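Local coordinates for effector protein MavE (Legionella pneumophila subsp. pneumophila, PDB 6PIR) that is a virulence effector indispensable for endoplasmic reticulum-mediated remodelling of the Legionella-containing vacuole and for its evasion of lysosomes, at residues A108-E113 with R120-Q125; N9-S14 with K128-K133; Y45-R50 with L63-A68; L75-Y80 with E89-A94. One frame throughout, in Å; residues are numbered along the deposited sequence. Where two conformers were deposited one is given.

Contact 1 of 4, residues A108-E113 with R120-Q125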
loop_
_atom_site.group_PDB
_atom_site.type_symbol
_atom_site.label_atom_id
_atom_site.label_comp_id
_atom_site.label_asym_id
_atom_site.label_seq_id
_atom_site.Cartn_x
_atom_site.Cartn_y
_atom_site.Cartn_z
ATOM N N ALA A 108 -1.991 -4.183 11.628
ATOM C CA ALA A 108 -2.488 -4.441 12.969
ATOM C C ALA A 108 -3.423 -5.644 12.961
ATOM O O ALA A 108 -4.092 -5.907 11.961
ATOM C CB ALA A 108 -3.239 -3.210 13.494
ATOM N N ASN A 109 -3.479 -6.358 14.102
ATOM C CA ASN A 109 -4.440 -7.446 14.352
ATOM C C ASN A 109 -4.362 -8.545 13.304
ATOM O O ASN A 109 -5.387 -9.100 12.901
ATOM C CB ASN A 109 -5.883 -6.954 14.455
ATOM C CG ASN A 109 -6.086 -5.989 15.586
ATOM O OD1 ASN A 109 -5.669 -6.259 16.710
ATOM N ND2 ASN A 109 -6.749 -4.871 15.312
ATOM N N THR A 110 -3.163 -8.836 12.816
ATOM C CA THR A 110 -3.053 -9.885 11.813
ATOM C C THR A 110 -2.949 -11.253 12.468
ATOM O O THR A 110 -2.448 -11.418 13.591
ATOM C CB THR A 110 -1.860 -9.669 10.877
ATOM O OG1 THR A 110 -0.622 -9.704 11.618
ATOM C CG2 THR A 110 -2.036 -8.345 10.103
ATOM N N ASP A 111 -3.460 -12.240 11.766
ATOM C CA ASP A 111 -3.443 -13.594 12.273
ATOM C C ASP A 111 -2.100 -14.244 11.951
ATOM O O ASP A 111 -1.723 -14.303 10.775
ATOM C CB ASP A 111 -4.626 -14.334 11.690
ATOM C CG ASP A 111 -4.718 -15.787 12.135
ATOM O OD1 ASP A 111 -3.826 -16.323 12.812
ATOM O OD2 ASP A 111 -5.780 -16.369 11.871
ATOM N N PRO A 112 -1.348 -14.707 12.956
ATOM C CA PRO A 112 -0.007 -15.271 12.708
ATOM C C PRO A 112 -0.005 -16.432 11.749
ATOM O O PRO A 112 1.002 -16.683 11.070
ATOM C CB PRO A 112 0.441 -15.713 14.114
ATOM C CG PRO A 112 -0.360 -14.917 15.023
ATOM C CD PRO A 112 -1.678 -14.695 14.385
ATOM N N GLU A 113 -1.119 -17.149 11.643
ATOM C CA GLU A 113 -1.198 -18.257 10.706
ATOM C C GLU A 113 -0.983 -17.804 9.270
ATOM O O GLU A 113 -0.469 -18.568 8.442
ATOM C CB GLU A 113 -2.578 -18.899 10.823
ATOM C CG GLU A 113 -2.778 -20.069 9.929
ATOM C CD GLU A 113 -1.996 -21.258 10.419
ATOM O OE1 GLU A 113 -1.392 -21.974 9.587
ATOM O OE2 GLU A 113 -1.994 -21.486 11.650
ATOM N N ARG A 120 -4.591 -8.409 3.573
ATOM C CA ARG A 120 -5.525 -8.373 2.463
ATOM C C ARG A 120 -6.920 -8.000 2.950
ATOM O O ARG A 120 -7.573 -7.129 2.368
ATOM C CB ARG A 120 -5.523 -9.737 1.783
ATOM C CG ARG A 120 -6.075 -9.824 0.385
ATOM C CD ARG A 120 -5.541 -11.149 -0.211
ATOM N NE ARG A 120 -6.262 -12.345 0.232
ATOM C CZ ARG A 120 -5.722 -13.566 0.307
ATOM N NH1 ARG A 120 -4.448 -13.756 -0.008
ATOM N NH2 ARG A 120 -6.451 -14.607 0.721
ATOM N N GLU A 121 -7.380 -8.633 4.043
ATOM C CA GLU A 121 -8.749 -8.395 4.506
ATOM C C GLU A 121 -8.899 -7.031 5.180
ATOM O O GLU A 121 -9.893 -6.329 4.950
ATOM C CB GLU A 121 -9.185 -9.551 5.389
ATOM C CG GLU A 121 -9.369 -10.806 4.530
ATOM C CD GLU A 121 -9.295 -12.072 5.349
ATOM O OE1 GLU A 121 -8.977 -11.936 6.550
ATOM O OE2 GLU A 121 -9.530 -13.181 4.801
ATOM N N ASN A 122 -7.922 -6.627 6.002
ATOM C CA ASN A 122 -7.889 -5.267 6.533
ATOM C C ASN A 122 -8.013 -4.264 5.389
ATOM O O ASN A 122 -8.852 -3.356 5.416
ATOM C CB ASN A 122 -6.571 -5.002 7.292
ATOM C CG ASN A 122 -6.435 -5.793 8.610
ATOM O OD1 ASN A 122 -7.416 -6.300 9.165
ATOM N ND2 ASN A 122 -5.191 -5.908 9.109
ATOM N N SER A 123 -7.210 -4.465 4.337
ATOM C CA SER A 123 -7.197 -3.568 3.195
ATOM C C SER A 123 -8.554 -3.529 2.511
ATOM O O SER A 123 -9.064 -2.453 2.188
ATOM C CB SER A 123 -6.097 -4.008 2.209
ATOM O OG SER A 123 -6.030 -3.111 1.125
ATOM N N SER A 124 -9.153 -4.698 2.268
ATOM C CA SER A 124 -10.447 -4.720 1.590
ATOM C C SER A 124 -11.495 -3.932 2.367
ATOM O O SER A 124 -12.278 -3.184 1.768
ATOM C CB SER A 124 -10.921 -6.153 1.382
ATOM O OG SER A 124 -11.148 -6.784 2.631
ATOM N N GLN A 125 -11.527 -4.089 3.700
ATOM C CA GLN A 125 -12.514 -3.360 4.520
ATOM C C GLN A 125 -12.269 -1.856 4.484
ATOM O O GLN A 125 -13.206 -1.061 4.299
ATOM C CB GLN A 125 -12.481 -3.869 5.963
ATOM C CG GLN A 125 -13.160 -5.226 6.150
ATOM C CD GLN A 125 -14.672 -5.105 6.142
ATOM O OE1 GLN A 125 -15.267 -4.627 7.112
ATOM N NE2 GLN A 125 -15.302 -5.518 5.042
HETATM O O HOH W 1 -7.317 -8.626 10.791
#
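With CG set beside its own backbone N (chi1 -69°) and the amide turned only slightly from there (chi2 -18°), Asn122 leans off helix 115-134 and presents both ends of its flat head to the chain at Ala108 and Asn109. Asn122 ND2 reaches Ala108 O at 3.1 Å in a weak bond, bent to 134° at the hydrogen. The same nitrogen also donates to the carbonyl of Leu106, so it serves two backbone oxygens at the exit of helix 85-106. At the other end of the amide, a water donates to Asn122 OD1 at 2.8 Å and to Asn109 O at 2.9 Å. One side chain thus uses donor and acceptor at once, which would fix the rotation of its amide.

Thr110 adds a light touch: its CG2 lies 4.1 Å from Asn122 ND2, the two side chains crossing nearly at right angles, while its OG1 turns to Arg115. Just beyond, Asp111 OD1 accepts from Glu113 N at 3.1 Å, the N-H arriving from above the carboxylate plane, and the backbone N of Asp111 bonds to Ser118 OG. Asn122 and its water therefore tie down the start of the loop, and an Asx turn at Asp111 lies just ahead of the next helix: at the surface of the bundle, this is a helix-loop-helix connection held by side-chain-to-backbone hydrogen bonds.

Contact 2 of 4, residues N9-S14 with K128-K133; sequences NFLINS and KELIAK
Ile12 carries most of this helix-helix packing, in which helix 5-21 and helix 115-134 of the all-helical bundle pack across each other. Ile12 CG1 rests against Leu130 CB at 3.8 Å, and Ile12 CD1 meets Ile131 CG1 at 3.6 Å. Ile12 CG2, the other branch, lies 3.7 Å from Ile131 CD1, so both arms of the isoleucine are engaged with the same neighbour. Ile131 would otherwise stand to one flank of the interface; chi1 of -71° with an extended second torsion carries its CG1 and CD1 over to Ile12. Leu130 faces helix 5-21 more directly and extends past Ile12 to Leu11, where the two CD1 methyls approach to 4.1 Å, a looser meeting than those made by Ile12.

The contact is wholly apolar. Around these four side chains, the short helical segments cross at a signed angle of -137°, well off antiparallel, with axes 9.7 Å apart at closest. Ile12 and Leu130 have the nearest CA atoms across the two segments, and Ile12 touches both Leu130 and Ile131.

Further out, Arg127 and Leu134 of helix 115-134 also touch Ile12, prolonging the strip in both directions along that helix. Leu11 continues inward onto Leu98 and Tyr102 of helix 85-106. Within helix 5-21 itself, Ser14 OG donates to Phe10 O at 2.7 Å, reaching that carbonyl from the face of its plane opposite to the one used by Ser14 N.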
loop_
_atom_site.group_PDB
_atom_site.type_symbol
_atom_site.label_atom_id
_atom_site.label_comp_id
_atom_site.label_asym_id
_atom_site.label_seq_id
_atom_site.Cartn_x
_atom_site.Cartn_y
_atom_site.Cartn_z
ATOM N N ASN A 9 -8.420 8.945 -2.827
ATOM C CA ASN A 9 -8.382 8.160 -4.057
ATOM C C ASN A 9 -7.070 7.402 -4.187
ATOM O O ASN A 9 -7.059 6.240 -4.623
ATOM C CB ASN A 9 -8.595 9.060 -5.269
ATOM C CG ASN A 9 -9.819 8.672 -6.059
ATOM O OD1 ASN A 9 -9.742 7.873 -6.994
ATOM N ND2 ASN A 9 -10.952 9.242 -5.697
ATOM N N PHE A 10 -5.956 8.059 -3.837
ATOM C CA PHE A 10 -4.661 7.401 -3.859
ATOM C C PHE A 10 -4.664 6.171 -2.954
ATOM O O PHE A 10 -4.134 5.109 -3.312
ATOM C CB PHE A 10 -3.592 8.378 -3.404
ATOM C CG PHE A 10 -2.199 7.881 -3.613
ATOM C CD1 PHE A 10 -1.508 8.203 -4.777
ATOM C CD2 PHE A 10 -1.567 7.116 -2.651
ATOM C CE1 PHE A 10 -0.199 7.744 -4.986
ATOM C CE2 PHE A 10 -0.275 6.655 -2.849
ATOM C CZ PHE A 10 0.412 6.974 -4.021
ATOM N N LEU A 11 -5.247 6.303 -1.770
ATOM C CA LEU A 11 -5.344 5.180 -0.853
ATOM C C LEU A 11 -6.178 4.069 -1.460
ATOM O O LEU A 11 -5.817 2.899 -1.364
ATOM C CB LEU A 11 -5.971 5.653 0.470
ATOM C CG LEU A 11 -5.133 6.579 1.343
ATOM C CD1 LEU A 11 -6.041 7.157 2.438
ATOM C CD2 LEU A 11 -3.916 5.873 1.945
ATOM N N ILE A 12 -7.343 4.403 -2.024
ATOM C CA ILE A 12 -8.210 3.359 -2.578
ATOM C C ILE A 12 -7.482 2.569 -3.675
ATOM O O ILE A 12 -7.527 1.325 -3.732
ATOM C CB ILE A 12 -9.501 3.986 -3.112
ATOM C CG1 ILE A 12 -10.384 4.428 -1.940
ATOM C CG2 ILE A 12 -10.224 3.025 -4.022
ATOM C CD1 ILE A 12 -11.454 5.317 -2.378
ATOM N N ASN A 13 -6.799 3.277 -4.572
ATOM C CA ASN A 13 -6.114 2.569 -5.666
ATOM C C ASN A 13 -4.911 1.788 -5.172
ATOM O O ASN A 13 -4.584 0.698 -5.700
ATOM C CB ASN A 13 -5.693 3.572 -6.721
ATOM C CG ASN A 13 -6.856 4.123 -7.470
ATOM O OD1 ASN A 13 -7.851 3.431 -7.669
ATOM N ND2 ASN A 13 -6.739 5.361 -7.915
ATOM N N SER A 14 -4.211 2.347 -4.185
ATOM C CA SER A 14 -3.070 1.665 -3.592
ATOM C C SER A 14 -3.502 0.386 -2.884
ATOM O O SER A 14 -2.848 -0.657 -3.012
ATOM C CB SER A 14 -2.383 2.636 -2.637
ATOM O OG SER A 14 -1.861 3.721 -3.372
ATOM N N LYS A 128 -13.265 -0.542 1.061
ATOM C CA LYS A 128 -14.711 -0.487 0.900
ATOM C C LYS A 128 -15.311 0.714 1.634
ATOM O O LYS A 128 -16.218 1.368 1.111
ATOM C CB LYS A 128 -15.346 -1.788 1.391
ATOM C CG LYS A 128 -15.057 -3.021 0.493
ATOM N N GLU A 129 -14.812 1.017 2.842
ATOM C CA GLU A 129 -15.335 2.141 3.617
ATOM C C GLU A 129 -15.059 3.461 2.913
ATOM O O GLU A 129 -15.955 4.317 2.787
ATOM C CB GLU A 129 -14.727 2.132 5.020
ATOM C CG GLU A 129 -15.186 0.963 5.879
ATOM C CD GLU A 129 -14.176 0.635 6.929
ATOM O OE1 GLU A 129 -13.251 1.442 7.117
ATOM O OE2 GLU A 129 -14.248 -0.457 7.513
ATOM N N LEU A 130 -13.815 3.644 2.450
ATOM C CA LEU A 130 -13.482 4.883 1.757
ATOM C C LEU A 130 -14.292 5.026 0.483
ATOM O O LEU A 130 -14.809 6.113 0.190
ATOM C CB LEU A 130 -11.980 4.946 1.442
ATOM C CG LEU A 130 -11.156 5.359 2.660
ATOM C CD1 LEU A 130 -9.656 5.305 2.362
ATOM C CD2 LEU A 130 -11.576 6.749 3.142
ATOM N N ILE A 131 -14.449 3.932 -0.267
ATOM C CA ILE A 131 -15.201 3.998 -1.512
ATOM C C ILE A 131 -16.641 4.374 -1.230
ATOM O O ILE A 131 -17.228 5.210 -1.933
ATOM C CB ILE A 131 -15.091 2.674 -2.276
ATOM C CG1 ILE A 131 -13.689 2.544 -2.830
ATOM C CG2 ILE A 131 -16.092 2.630 -3.400
ATOM C CD1 ILE A 131 -13.437 1.228 -3.397
ATOM N N ALA A 132 -17.228 3.768 -0.189
ATOM C CA ALA A 132 -18.593 4.086 0.204
ATOM C C ALA A 132 -18.751 5.572 0.497
ATOM O O ALA A 132 -19.773 6.170 0.150
ATOM C CB ALA A 132 -18.980 3.252 1.421
ATOM N N LYS A 133 -17.739 6.203 1.095
ATOM C CA LYS A 133 -17.917 7.626 1.380
ATOM C C LYS A 133 -17.434 8.536 0.250
ATOM O O LYS A 133 -17.627 9.756 0.328
ATOM C CB LYS A 133 -17.203 8.004 2.681
#

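Contact 3 of 4, residues Y45-R50 with L63-A68; sequences YQINSR and LKFTSA
The ring of Phe65 meets Ile47 obliquely, with its CE2 atom 3.7 Å from Ile47 CG2. The contact lays the loop that follows the NPxY motif, whose last residue is Tyr45, onto helix 59-77. Phe65 is swung across to the loop by its first torsion (chi1 173°), which puts the ring anti to the backbone N.

Ile47 supplies the apolar side of the contact. Besides the ring, Ile47 CG2 touches Thr66 CG2 at 3.8 Å, and Ile47 CD1 reaches along the helix to lie 3.5 Å from Thr66 O; Ile69 and Leu99 enclose the side chain further, so that it is buried between helices 59-77 and 85-106. The second flat group, the amide of Asn48, lies on the solvent-exposed side. Asn48 OD1 sits 3.2 Å from Thr66 CG2, a snug approach to a methyl group, and also accepts from a water at 2.9 Å. That water is hydrogen-bonded in turn to Thr66 OG1, which is also hydrogen-bonded to the carbonyl of Lys62, one turn earlier in the helix. Apolar packing at Ile47 thus gives way to a water bridge between Asn48 OD1 and Thr66 OG1.

The motif tyrosine makes its own packing on this helix, lying against Ala70 and Ile73, while Arg50 holds the loop further by a salt bridge with Asp100 of helix 85-106. Arg50 also turns back on its own segment: Arg50 NH1 donates to Gln46 O at 2.8 Å, while Ser49 OG reaches the same oxygen from the opposite face of its plane.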
loop_
_atom_site.group_PDB
_atom_site.type_symbol
_atom_site.label_atom_id
_atom_site.label_comp_id
_atom_site.label_asym_id
_atom_site.label_seq_id
_atom_site.Cartn_x
_atom_site.Cartn_y
_atom_site.Cartn_z
ATOM N N TYR A 45 11.089 3.753 0.912
ATOM C CA TYR A 45 9.943 4.250 1.662
ATOM C C TYR A 45 10.004 3.996 3.164
ATOM O O TYR A 45 9.135 4.508 3.888
ATOM C CB TYR A 45 8.648 3.648 1.107
ATOM C CG TYR A 45 8.344 4.126 -0.284
ATOM C CD1 TYR A 45 8.302 5.484 -0.580
ATOM C CD2 TYR A 45 8.041 3.229 -1.283
ATOM C CE1 TYR A 45 8.034 5.920 -1.861
ATOM C CE2 TYR A 45 7.758 3.648 -2.554
ATOM C CZ TYR A 45 7.744 4.997 -2.847
ATOM O OH TYR A 45 7.466 5.424 -4.132
ATOM N N GLN A 46 10.974 3.214 3.653
ATOM C CA GLN A 46 11.064 2.857 5.073
ATOM C C GLN A 46 9.760 2.229 5.579
ATOM O O GLN A 46 9.232 2.603 6.620
ATOM C CB GLN A 46 11.417 4.079 5.933
ATOM C CG GLN A 46 12.569 4.956 5.480
ATOM C CD GLN A 46 12.641 6.215 6.334
ATOM O OE1 GLN A 46 11.620 6.866 6.588
ATOM N NE2 GLN A 46 13.836 6.546 6.806
ATOM N N ILE A 47 9.228 1.266 4.826
ATOM C CA ILE A 47 7.946 0.671 5.216
ATOM C C ILE A 47 8.114 -0.225 6.437
ATOM O O ILE A 47 7.258 -0.234 7.334
ATOM C CB ILE A 47 7.344 -0.093 4.022
ATOM C CG1 ILE A 47 7.141 0.866 2.840
ATOM C CG2 ILE A 47 6.034 -0.751 4.396
ATOM C CD1 ILE A 47 7.076 0.177 1.472
ATOM N N ASN A 48 9.255 -0.932 6.529
ATOM C CA ASN A 48 9.533 -1.829 7.654
ATOM C C ASN A 48 9.288 -1.168 9.007
ATOM O O ASN A 48 8.682 -1.769 9.907
ATOM C CB ASN A 48 10.985 -2.313 7.581
ATOM C CG ASN A 48 11.129 -3.614 6.847
ATOM O OD1 ASN A 48 10.143 -4.297 6.596
ATOM N ND2 ASN A 48 12.365 -3.965 6.480
ATOM N N SER A 49 9.712 0.076 9.166
ATOM C CA SER A 49 9.591 0.687 10.488
ATOM C C SER A 49 8.146 0.970 10.906
ATOM O O SER A 49 7.906 1.249 12.085
ATOM C CB SER A 49 10.373 1.987 10.524
ATOM O OG SER A 49 9.783 2.931 9.651
ATOM N N ARG A 50 7.192 0.922 9.985
ATOM C CA ARG A 50 5.805 1.277 10.274
ATOM C C ARG A 50 4.914 0.064 10.553
ATOM O O ARG A 50 3.717 0.217 10.808
ATOM C CB ARG A 50 5.271 2.104 9.103
ATOM C CG ARG A 50 6.025 3.441 8.913
ATOM C CD ARG A 50 5.931 4.003 7.483
ATOM N NE ARG A 50 6.241 5.436 7.415
ATOM C CZ ARG A 50 7.468 5.947 7.434
ATOM N NH1 ARG A 50 8.519 5.132 7.514
ATOM N NH2 ARG A 50 7.650 7.266 7.365
ATOM N N LEU A 63 8.989 -8.816 4.104
ATOM C CA LEU A 63 9.447 -8.586 2.738
ATOM C C LEU A 63 8.275 -8.621 1.775
ATOM O O LEU A 63 8.168 -7.780 0.881
ATOM C CB LEU A 63 10.498 -9.640 2.324
ATOM N N LYS A 64 7.387 -9.577 1.943
ATOM C CA LYS A 64 6.217 -9.641 1.079
ATOM C C LYS A 64 5.389 -8.361 1.196
ATOM O O LYS A 64 4.975 -7.775 0.184
ATOM C CB LYS A 64 5.383 -10.882 1.415
ATOM C CG LYS A 64 5.970 -12.209 0.879
ATOM C CD LYS A 64 4.919 -13.344 0.999
ATOM C CE LYS A 64 5.454 -14.717 0.606
ATOM N NZ LYS A 64 6.330 -15.364 1.639
ATOM N N PHE A 65 5.169 -7.896 2.425
ATOM C CA PHE A 65 4.322 -6.726 2.635
ATOM C C PHE A 65 4.959 -5.468 2.067
ATOM O O PHE A 65 4.304 -4.707 1.340
ATOM C CB PHE A 65 4.018 -6.567 4.125
ATOM C CG PHE A 65 3.297 -5.300 4.447
ATOM C CD1 PHE A 65 1.952 -5.166 4.166
ATOM C CD2 PHE A 65 3.984 -4.212 4.971
ATOM C CE1 PHE A 65 1.279 -3.965 4.459
ATOM C CE2 PHE A 65 3.312 -3.027 5.268
ATOM C CZ PHE A 65 1.958 -2.910 5.001
ATOM N N THR A 66 6.239 -5.226 2.392
ATOM C CA THR A 66 6.887 -3.984 1.973
ATOM C C THR A 66 7.037 -3.953 0.464
ATOM O O THR A 66 6.849 -2.901 -0.164
ATOM C CB THR A 66 8.258 -3.821 2.624
ATOM O OG1 THR A 66 9.106 -4.887 2.195
ATOM C CG2 THR A 66 8.164 -3.832 4.152
ATOM N N SER A 67 7.396 -5.090 -0.134
ATOM C CA SER A 67 7.446 -5.156 -1.586
ATOM C C SER A 67 6.107 -4.800 -2.179
ATOM O O SER A 67 6.046 -4.002 -3.128
ATOM C CB SER A 67 7.890 -6.549 -2.050
ATOM O OG SER A 67 9.256 -6.717 -1.705
ATOM N N ALA A 68 5.024 -5.342 -1.611
ATOM C CA ALA A 68 3.712 -5.088 -2.194
ATOM C C ALA A 68 3.323 -3.624 -2.067
ATOM O O ALA A 68 2.741 -3.056 -2.993
ATOM C CB ALA A 68 2.660 -5.984 -1.561
HETATM O O HOH W 2 10.920 -5.809 4.261
#

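Contact 4 of 4, residues L75-Y80 with E89-A94; sequences LVSEKY and EQIQSA
A type I beta turn from Ser77 to Tyr80 lies at the C-terminal end of the helix 59-77 region, and the contact shows how the connection between two consecutive helices is packed onto the second of them. Ile91, on helix 85-106, points at the turn and touches both its first and last residues with different branches. Ile91 CG2 lies 3.8 Å from Ser77 OG, while Ile91 CD1, at the far end of the longer arm, comes 4.0 Å from Tyr80 CD2. CG1 stands beside the backbone N (chi1 -70°) and the second torsion is extended (chi2 173°), carrying CD1 away from the branch point towards Tyr80 while CG2, beside the carbonyl carbon, turns to Ser77; one side chain can thus span the turn.

Ser77 meets Ile91 with its oxygen, but the polarity of that atom is taken up within its own helix, where OG is hydrogen-bonded to the carbonyl of Ile73. The tyrosine ring meets the methyl obliquely; Tyr80 and Ile91 run alongside one another, pointing opposite ways. At the ring's edge, in its plane, lies Ser77 O. Ser77 O also receives the weak bond of the turn, from Tyr80 N at 3.3 Å, while Lys79 N bonds to Val76 O at 3.1 Å.

Around the turn, helix 5-21 closes in: the Tyr80 ring meets that of Phe6, their planes inclined by about 50°, and Gln90 also touches Phe6. Leu75 and Val76 both pack on Phe17, and Leu75 reaches Phe35 of helix 26-36 as well. The turn and Ile91 thus sit where helices 59-77 and 85-106 border helix 5-21.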
loop_
_atom_site.group_PDB
_atom_site.type_symbol
_atom_site.label_atom_id
_atom_site.label_comp_id
_atom_site.label_asym_id
_atom_site.label_seq_id
_atom_site.Cartn_x
_atom_site.Cartn_y
_atom_site.Cartn_z
ATOM N N LEU A 75 2.755 1.678 -8.935
ATOM C CA LEU A 75 1.718 1.486 -9.939
ATOM C C LEU A 75 0.694 2.618 -9.918
ATOM O O LEU A 75 0.296 3.139 -10.972
ATOM C CB LEU A 75 1.027 0.142 -9.719
ATOM C CG LEU A 75 1.885 -1.110 -10.051
ATOM C CD1 LEU A 75 1.228 -2.342 -9.489
ATOM C CD2 LEU A 75 2.065 -1.235 -11.547
ATOM N N VAL A 76 0.273 3.035 -8.729
ATOM C CA VAL A 76 -0.642 4.171 -8.669
ATOM C C VAL A 76 0.046 5.439 -9.147
ATOM O O VAL A 76 -0.512 6.190 -9.952
ATOM C CB VAL A 76 -1.209 4.337 -7.244
ATOM C CG1 VAL A 76 -2.013 5.640 -7.137
ATOM C CG2 VAL A 76 -2.096 3.133 -6.887
ATOM N N SER A 77 1.274 5.686 -8.694
ATOM C CA SER A 77 1.940 6.936 -9.013
ATOM C C SER A 77 2.205 7.069 -10.504
ATOM O O SER A 77 2.208 8.184 -11.025
ATOM C CB SER A 77 3.262 7.065 -8.253
ATOM O OG SER A 77 3.096 7.092 -6.852
ATOM N N GLU A 78 2.447 5.961 -11.218
ATOM C CA GLU A 78 2.765 6.145 -12.631
ATOM C C GLU A 78 1.552 6.493 -13.496
ATOM O O GLU A 78 1.738 6.790 -14.677
ATOM C CB GLU A 78 3.490 4.914 -13.186
ATOM C CG GLU A 78 2.650 3.710 -13.304
ATOM C CD GLU A 78 3.481 2.503 -13.675
ATOM O OE1 GLU A 78 2.873 1.458 -14.010
ATOM O OE2 GLU A 78 4.726 2.596 -13.563
ATOM N N LYS A 79 0.331 6.473 -12.949
ATOM C CA LYS A 79 -0.841 6.917 -13.702
ATOM C C LYS A 79 -0.840 8.429 -13.975
ATOM O O LYS A 79 -1.515 8.873 -14.907
ATOM C CB LYS A 79 -2.122 6.511 -12.960
ATOM C CG LYS A 79 -3.440 6.924 -13.614
ATOM C CD LYS A 79 -4.604 6.412 -12.813
ATOM C CE LYS A 79 -5.960 6.877 -13.357
ATOM N NZ LYS A 79 -7.069 6.269 -12.548
ATOM N N TYR A 80 -0.114 9.221 -13.177
ATOM C CA TYR A 80 -0.085 10.687 -13.276
ATOM C C TYR A 80 1.095 11.104 -14.135
ATOM O O TYR A 80 2.216 11.233 -13.650
ATOM C CB TYR A 80 0.033 11.321 -11.898
ATOM C CG TYR A 80 -1.038 10.863 -10.958
ATOM C CD1 TYR A 80 -2.277 11.483 -10.929
ATOM C CD2 TYR A 80 -0.810 9.807 -10.104
ATOM C CE1 TYR A 80 -3.269 11.057 -10.064
ATOM C CE2 TYR A 80 -1.794 9.367 -9.236
ATOM C CZ TYR A 80 -3.020 10.003 -9.218
ATOM O OH TYR A 80 -4.002 9.573 -8.354
ATOM N N GLU A 89 3.792 17.107 -4.933
ATOM C CA GLU A 89 3.625 17.297 -3.493
ATOM C C GLU A 89 2.370 16.584 -2.978
ATOM O O GLU A 89 2.359 16.093 -1.844
ATOM C CB GLU A 89 3.610 18.794 -3.156
ATOM C CG GLU A 89 5.008 19.438 -3.223
ATOM C CD GLU A 89 4.983 20.895 -3.669
ATOM O OE1 GLU A 89 3.891 21.493 -3.688
ATOM O OE2 GLU A 89 6.058 21.431 -4.031
ATOM N N GLN A 90 1.311 16.523 -3.795
ATOM C CA GLN A 90 0.098 15.789 -3.453
ATOM C C GLN A 90 0.379 14.295 -3.371
ATOM O O GLN A 90 -0.055 13.620 -2.440
ATOM C CB GLN A 90 -0.948 16.048 -4.534
ATOM C CG GLN A 90 -2.332 16.313 -4.070
ATOM C CD GLN A 90 -3.090 17.241 -5.014
ATOM O OE1 GLN A 90 -2.570 17.662 -6.046
ATOM N NE2 GLN A 90 -4.324 17.552 -4.664
ATOM N N ILE A 91 1.142 13.779 -4.329
ATOM C CA ILE A 91 1.538 12.391 -4.284
ATOM C C ILE A 91 2.392 12.154 -3.062
ATOM O O ILE A 91 2.226 11.148 -2.370
ATOM C CB ILE A 91 2.288 12.001 -5.579
ATOM C CG1 ILE A 91 1.328 11.982 -6.765
ATOM C CG2 ILE A 91 2.961 10.637 -5.419
ATOM C CD1 ILE A 91 2.036 11.780 -8.088
ATOM N N GLN A 92 3.301 13.092 -2.759
ATOM C CA GLN A 92 4.189 12.924 -1.617
ATOM C C GLN A 92 3.385 12.834 -0.327
ATOM O O GLN A 92 3.652 11.976 0.521
ATOM C CB GLN A 92 5.189 14.078 -1.542
ATOM N N SER A 93 2.390 13.706 -0.175
ATOM C CA SER A 93 1.561 13.689 1.026
ATOM C C SER A 93 0.646 12.475 1.081
ATOM O O SER A 93 0.480 11.896 2.146
ATOM C CB SER A 93 0.745 14.966 1.141
ATOM O OG SER A 93 0.731 15.350 2.506
ATOM N N ALA A 94 -0.011 12.119 -0.028
ATOM C CA ALA A 94 -0.864 10.939 -0.055
ATOM C C ALA A 94 -0.053 9.673 0.200
ATOM O O ALA A 94 -0.519 8.749 0.872
ATOM C CB ALA A 94 -1.603 10.858 -1.389
#

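Along the chain, contact 2 joins the first helix to the last, and contacts 3, 4 and 1 follow one another in that order between its two segments. Contacts 1 and 2 share helix 115-134, with centres about 17 Å apart; contacts 3 and 4 share helix 59-77, with centres also about 17 Å apart. Contacts 2 and 4 touch directly, Phe10 CE1 lying 3.5 Å from Val76 CG1, whereas contacts 1 and 4 sit on opposite sides of the chain's centre, their centres about 25 Å apart. Together they tie the ends and the connections of one helical domain, which carries the NPxY loop at contact 3 and probably precedes the membrane-spanning C-terminal helix.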